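Mypaa.01249.c (Mycobacterium paratuberculosis, PDB 3RD5) is a member of the short-chain dehydrogenase/reductase family and probably acts as an oxidoreductase, although its substrate is not established. Local coordinates at residues T4-Q16 / G231-L243. Numbering follows the deposited sequence.
Sequences TGWTAADLPSFAQ and GARQTLYAASQDL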
loop_
_atom_site.group_PDB
_atom_site.type_symbol
_atom_site.label_atom_id
_atom_site.label_comp_id
_atom_site.label_asym_id
_atom_site.label_seq_id
_atom_site.Cartn_x
_atom_site.Cartn_y
_atom_site.Cartn_z
ATOM N N THR A 4 -15.961 15.355 17.343
ATOM C CA THR A 4 -16.062 15.031 15.887
ATOM C C THR A 4 -14.907 14.125 15.446
ATOM O O THR A 4 -13.871 14.031 16.131
ATOM C CB THR A 4 -16.044 16.305 15.018
ATOM N N GLY A 5 -15.076 13.454 14.313
ATOM C CA GLY A 5 -14.055 12.534 13.850
ATOM C C GLY A 5 -12.726 13.191 13.469
ATOM O O GLY A 5 -12.643 14.378 13.178
ATOM N N TRP A 6 -11.680 12.369 13.457
ATOM C CA TRP A 6 -10.340 12.826 13.068
ATOM C C TRP A 6 -10.347 13.174 11.587
ATOM O O TRP A 6 -10.935 12.454 10.787
ATOM C CB TRP A 6 -9.375 11.680 13.288
ATOM C CG TRP A 6 -7.918 12.032 13.167
ATOM C CD1 TRP A 6 -7.069 12.324 14.178
ATOM C CD2 TRP A 6 -7.117 12.027 11.965
ATOM N NE1 TRP A 6 -5.801 12.558 13.707
ATOM C CE2 TRP A 6 -5.805 12.354 12.346
ATOM C CE3 TRP A 6 -7.381 11.744 10.603
ATOM C CZ2 TRP A 6 -4.778 12.455 11.427
ATOM C CZ3 TRP A 6 -6.358 11.844 9.705
ATOM C CH2 TRP A 6 -5.074 12.182 10.110
ATOM N N THR A 7 -9.651 14.241 11.229
ATOM C CA THR A 7 -9.471 14.606 9.820
ATOM C C THR A 7 -8.028 15.025 9.604
ATOM O O THR A 7 -7.242 15.174 10.535
ATOM C CB THR A 7 -10.373 15.772 9.337
ATOM O OG1 THR A 7 -9.930 17.009 9.898
ATOM C CG2 THR A 7 -11.849 15.509 9.664
ATOM N N ALA A 8 -7.658 15.247 8.349
ATOM C CA ALA A 8 -6.286 15.682 8.063
ATOM C C ALA A 8 -5.885 16.993 8.749
ATOM O O ALA A 8 -4.699 17.226 8.964
ATOM C CB ALA A 8 -6.085 15.780 6.507
ATOM N N ALA A 9 -6.869 17.795 9.171
ATOM C CA ALA A 9 -6.588 18.992 9.949
ATOM C C ALA A 9 -5.870 18.681 11.266
ATOM O O ALA A 9 -5.192 19.542 11.840
ATOM C CB ALA A 9 -7.877 19.802 10.202
ATOM N N ASP A 10 -6.006 17.435 11.714
ATOM C CA ASP A 10 -5.460 16.988 12.990
ATOM C C ASP A 10 -4.078 16.350 12.820
ATOM O O ASP A 10 -3.500 15.861 13.780
ATOM C CB ASP A 10 -6.419 15.984 13.647
ATOM C CG ASP A 10 -7.792 16.579 13.899
ATOM O OD1 ASP A 10 -7.855 17.670 14.552
ATOM O OD2 ASP A 10 -8.803 15.989 13.486
ATOM N N LEU A 11 -3.532 16.357 11.607
ATOM C CA LEU A 11 -2.214 15.740 11.425
ATOM C C LEU A 11 -1.140 16.398 12.275
ATOM O O LEU A 11 -1.071 17.629 12.338
ATOM C CB LEU A 11 -1.742 15.829 9.979
ATOM C CG LEU A 11 -2.101 14.784 9.011
ATOM C CD1 LEU A 11 -1.721 15.255 7.596
ATOM C CD2 LEU A 11 -1.487 13.354 9.356
ATOM N N PRO A 12 -0.275 15.597 12.912
ATOM C CA PRO A 12 0.872 16.161 13.606
ATOM C C PRO A 12 1.968 16.602 12.624
ATOM O O PRO A 12 1.901 16.316 11.414
ATOM C CB PRO A 12 1.361 15.004 14.468
ATOM C CG PRO A 12 1.088 13.838 13.670
ATOM C CD PRO A 12 -0.257 14.121 12.974
ATOM N N SER A 13 2.975 17.270 13.136
ATOM C CA SER A 13 4.108 17.663 12.315
ATOM C C SER A 13 4.858 16.429 11.797
ATOM O O SER A 13 5.036 15.437 12.500
ATOM C CB SER A 13 5.062 18.526 13.118
ATOM O OG SER A 13 6.210 18.903 12.346
ATOM N N PHE A 14 5.291 16.522 10.527
ATOM C CA PHE A 14 6.207 15.564 9.916
ATOM C C PHE A 14 7.551 16.233 9.577
ATOM O O PHE A 14 8.307 15.694 8.740
ATOM C CB PHE A 14 5.589 14.907 8.658
ATOM C CG PHE A 14 4.684 13.733 8.971
ATOM C CD1 PHE A 14 3.431 13.936 9.572
ATOM C CD2 PHE A 14 5.081 12.411 8.685
ATOM C CE1 PHE A 14 2.631 12.832 9.876
ATOM C CE2 PHE A 14 4.258 11.354 8.986
ATOM C CZ PHE A 14 3.056 11.581 9.611
ATOM N N ALA A 15 7.886 17.345 10.233
ATOM C CA ALA A 15 9.132 18.037 9.959
ATOM C C ALA A 15 10.330 17.119 10.066
ATOM O O ALA A 15 10.453 16.381 11.045
ATOM C CB ALA A 15 9.325 19.208 10.947
ATOM N N GLN A 16 11.189 17.137 9.046
ATOM C CA GLN A 16 12.430 16.339 9.032
ATOM C C GLN A 16 12.227 14.839 8.800
ATOM O O GLN A 16 13.173 14.036 8.956
ATOM C CB GLN A 16 13.292 16.527 10.303
ATOM C CG GLN A 16 13.673 17.943 10.658
ATOM C CD GLN A 16 14.689 18.543 9.695
ATOM O OE1 GLN A 16 15.209 17.850 8.808
ATOM N NE2 GLN A 16 14.972 19.834 9.861
ATOM N N GLY A 231 -10.774 9.496 1.097
ATOM C CA GLY A 231 -9.964 8.307 1.077
ATOM C C GLY A 231 -8.600 8.501 1.710
ATOM O O GLY A 231 -8.098 7.651 2.471
ATOM N N ALA A 232 -7.971 9.641 1.405
ATOM C CA ALA A 232 -6.622 9.918 1.909
ATOM C C ALA A 232 -6.625 10.039 3.412
ATOM O O ALA A 232 -5.623 9.725 4.074
ATOM C CB ALA A 232 -6.042 11.202 1.259
ATOM N N ARG A 233 -7.724 10.540 3.973
ATOM C CA ARG A 233 -7.850 10.685 5.420
ATOM C C ARG A 233 -7.493 9.405 6.162
ATOM O O ARG A 233 -6.856 9.404 7.205
ATOM C CB ARG A 233 -9.267 11.113 5.767
ATOM C CG ARG A 233 -9.558 11.318 7.254
ATOM C CD ARG A 233 -11.051 11.514 7.528
ATOM N NE ARG A 233 -11.540 12.715 6.893
ATOM C CZ ARG A 233 -12.833 13.001 6.777
ATOM N NH1 ARG A 233 -13.736 12.138 7.198
ATOM N NH2 ARG A 233 -13.206 14.129 6.180
ATOM N N GLN A 234 -7.964 8.298 5.598
ATOM C CA GLN A 234 -7.808 6.998 6.240
ATOM C C GLN A 234 -6.321 6.629 6.293
ATOM O O GLN A 234 -5.789 6.205 7.340
ATOM C CB GLN A 234 -8.644 5.945 5.517
ATOM C CG GLN A 234 -10.063 6.349 5.081
ATOM C CD GLN A 234 -10.921 6.956 6.155
ATOM O OE1 GLN A 234 -10.869 6.517 7.325
ATOM N NE2 GLN A 234 -11.758 7.961 5.764
ATOM N N THR A 235 -5.647 6.759 5.159
ATOM C CA THR A 235 -4.209 6.511 5.084
ATOM C C THR A 235 -3.418 7.435 6.018
ATOM O O THR A 235 -2.489 7.001 6.690
ATOM C CB THR A 235 -3.700 6.690 3.667
ATOM O OG1 THR A 235 -4.433 5.848 2.773
ATOM C CG2 THR A 235 -2.218 6.355 3.554
ATOM N N LEU A 236 -3.808 8.706 6.041
ATOM C CA LEU A 236 -3.103 9.708 6.846
ATOM C C LEU A 236 -3.184 9.414 8.349
ATOM O O LEU A 236 -2.243 9.637 9.095
ATOM C CB LEU A 236 -3.632 11.111 6.493
ATOM C CG LEU A 236 -3.248 11.634 5.097
ATOM C CD1 LEU A 236 -4.104 12.866 4.682
ATOM C CD2 LEU A 236 -1.738 11.938 5.018
ATOM N N TYR A 237 -4.337 8.887 8.785
ATOM C CA TYR A 237 -4.497 8.435 10.162
ATOM C C TYR A 237 -3.556 7.248 10.456
ATOM O O TYR A 237 -2.794 7.262 11.425
ATOM C CB TYR A 237 -5.962 8.064 10.398
ATOM C CG TYR A 237 -6.352 7.668 11.804
ATOM C CD1 TYR A 237 -6.147 6.380 12.250
ATOM C CD2 TYR A 237 -7.021 8.540 12.623
ATOM C CE1 TYR A 237 -6.615 5.952 13.500
ATOM C CE2 TYR A 237 -7.485 8.117 13.869
ATOM C CZ TYR A 237 -7.273 6.831 14.271
ATOM O OH TYR A 237 -7.753 6.427 15.519
ATOM N N ALA A 238 -3.533 6.253 9.573
ATOM C CA ALA A 238 -2.622 5.115 9.735
ATOM C C ALA A 238 -1.143 5.526 9.713
ATOM O O ALA A 238 -0.331 4.965 10.436
ATOM C CB ALA A 238 -2.884 4.050 8.660
ATOM N N ALA A 239 -0.813 6.546 8.927
ATOM C CA ALA A 239 0.584 7.011 8.819
ATOM C C ALA A 239 1.063 7.805 9.993
ATOM O O ALA A 239 2.276 7.933 10.163
ATOM C CB ALA A 239 0.756 7.848 7.554
ATOM N N SER A 240 0.136 8.335 10.800
ATOM C CA SER A 240 0.484 9.322 11.815
ATOM C C SER A 240 0.186 8.950 13.268
ATOM O O SER A 240 0.755 9.590 14.161
ATOM C CB SER A 240 -0.176 10.659 11.486
ATOM O OG SER A 240 -1.579 10.585 11.546
ATOM N N GLN A 241 -0.776 8.056 13.513
ATOM C CA GLN A 241 -1.261 7.821 14.879
ATOM C C GLN A 241 -0.521 6.683 15.549
ATOM O O GLN A 241 0.029 5.831 14.901
ATOM C CB GLN A 241 -2.762 7.544 14.859
ATOM C CG GLN A 241 -3.585 8.659 14.242
ATOM C CD GLN A 241 -3.361 10.021 14.877
ATOM O OE1 GLN A 241 -2.766 10.982 14.272
ATOM N NE2 GLN A 241 -3.804 10.140 16.123
ATOM N N ASP A 242 -0.552 6.669 16.884
ATOM C CA ASP A 242 0.180 5.654 17.670
ATOM C C ASP A 242 -0.691 4.418 17.787
ATOM O O ASP A 242 -1.459 4.278 18.742
ATOM C CB ASP A 242 0.536 6.194 19.067
ATOM C CG ASP A 242 1.379 5.237 19.851
ATOM O OD1 ASP A 242 1.785 4.179 19.350
ATOM O OD2 ASP A 242 1.629 5.539 21.044
ATOM N N LEU A 243 -0.644 3.565 16.765
ATOM C CA LEU A 243 -1.522 2.402 16.619
ATOM C C LEU A 243 -0.744 1.118 16.855
ATOM O O LEU A 243 0.440 1.029 16.475
ATOM C CB LEU A 243 -2.105 2.347 15.202
ATOM C CG LEU A 243 -3.038 3.496 14.852
ATOM C CD1 LEU A 243 -3.222 3.661 13.345
ATOM C CD2 LEU A 243 -4.419 3.252 15.500
HETATM O O HOH W 1 -3.497 13.655 15.318
HETATM O O HOH W 2 -9.480 14.700 6.104
#
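The indole of W6 packs on helix 226-240, and Y237 drives its ring edge into the indole face in a T-shaped stack, with centroids of the five-membered ring and the phenol ring 5.0 Å apart and planes at 88°. With CG anti to the backbone N (chi1 -176°), Y237 turns its CD2 edge onto W6; the closest atoms of the pair, Y237 CD2 and W6 CD2, are 3.5 Å apart, while Y237 CB sits over the six-membered ring as a CH-pi donor. D10 CB rests near the rim of the opposite indole face, leaving the indole sandwiched between Y237 and D10, and Q241 CG lies over the centre of the phenol ring. The indole N-H is tied in through a water: W6 NE1 donates to it over 3.0 Å, and the water in turn donates to D10 O and to Q241 OE1. Toward the N-terminal end of the segment 231-243, R233, bent at chi3, passes W6 O and puts one guanidinium face against T7 CG2; a second water accepts from R233 NE and A8 N. D10 OD2 receives T7 N at 3.0 Å, bracing the short 3-10 segment 8-10. At the six-membered end of the indole, W6 CH2 meets L236 CB, and L236 reaches A8 CB through CD1 and L11 CD1 through CD2. Further along, L11 CD2 and P12 CD press on S240 CB, which also touches the in-plane edge of F14, 3.8 Å from CZ. The N-terminal loop before strand 18-22 thus lies along a helix flanking the mostly parallel sheet of the SDR Rossmann fold, beside helix 27-38, which L236 and F14 both touch at L36.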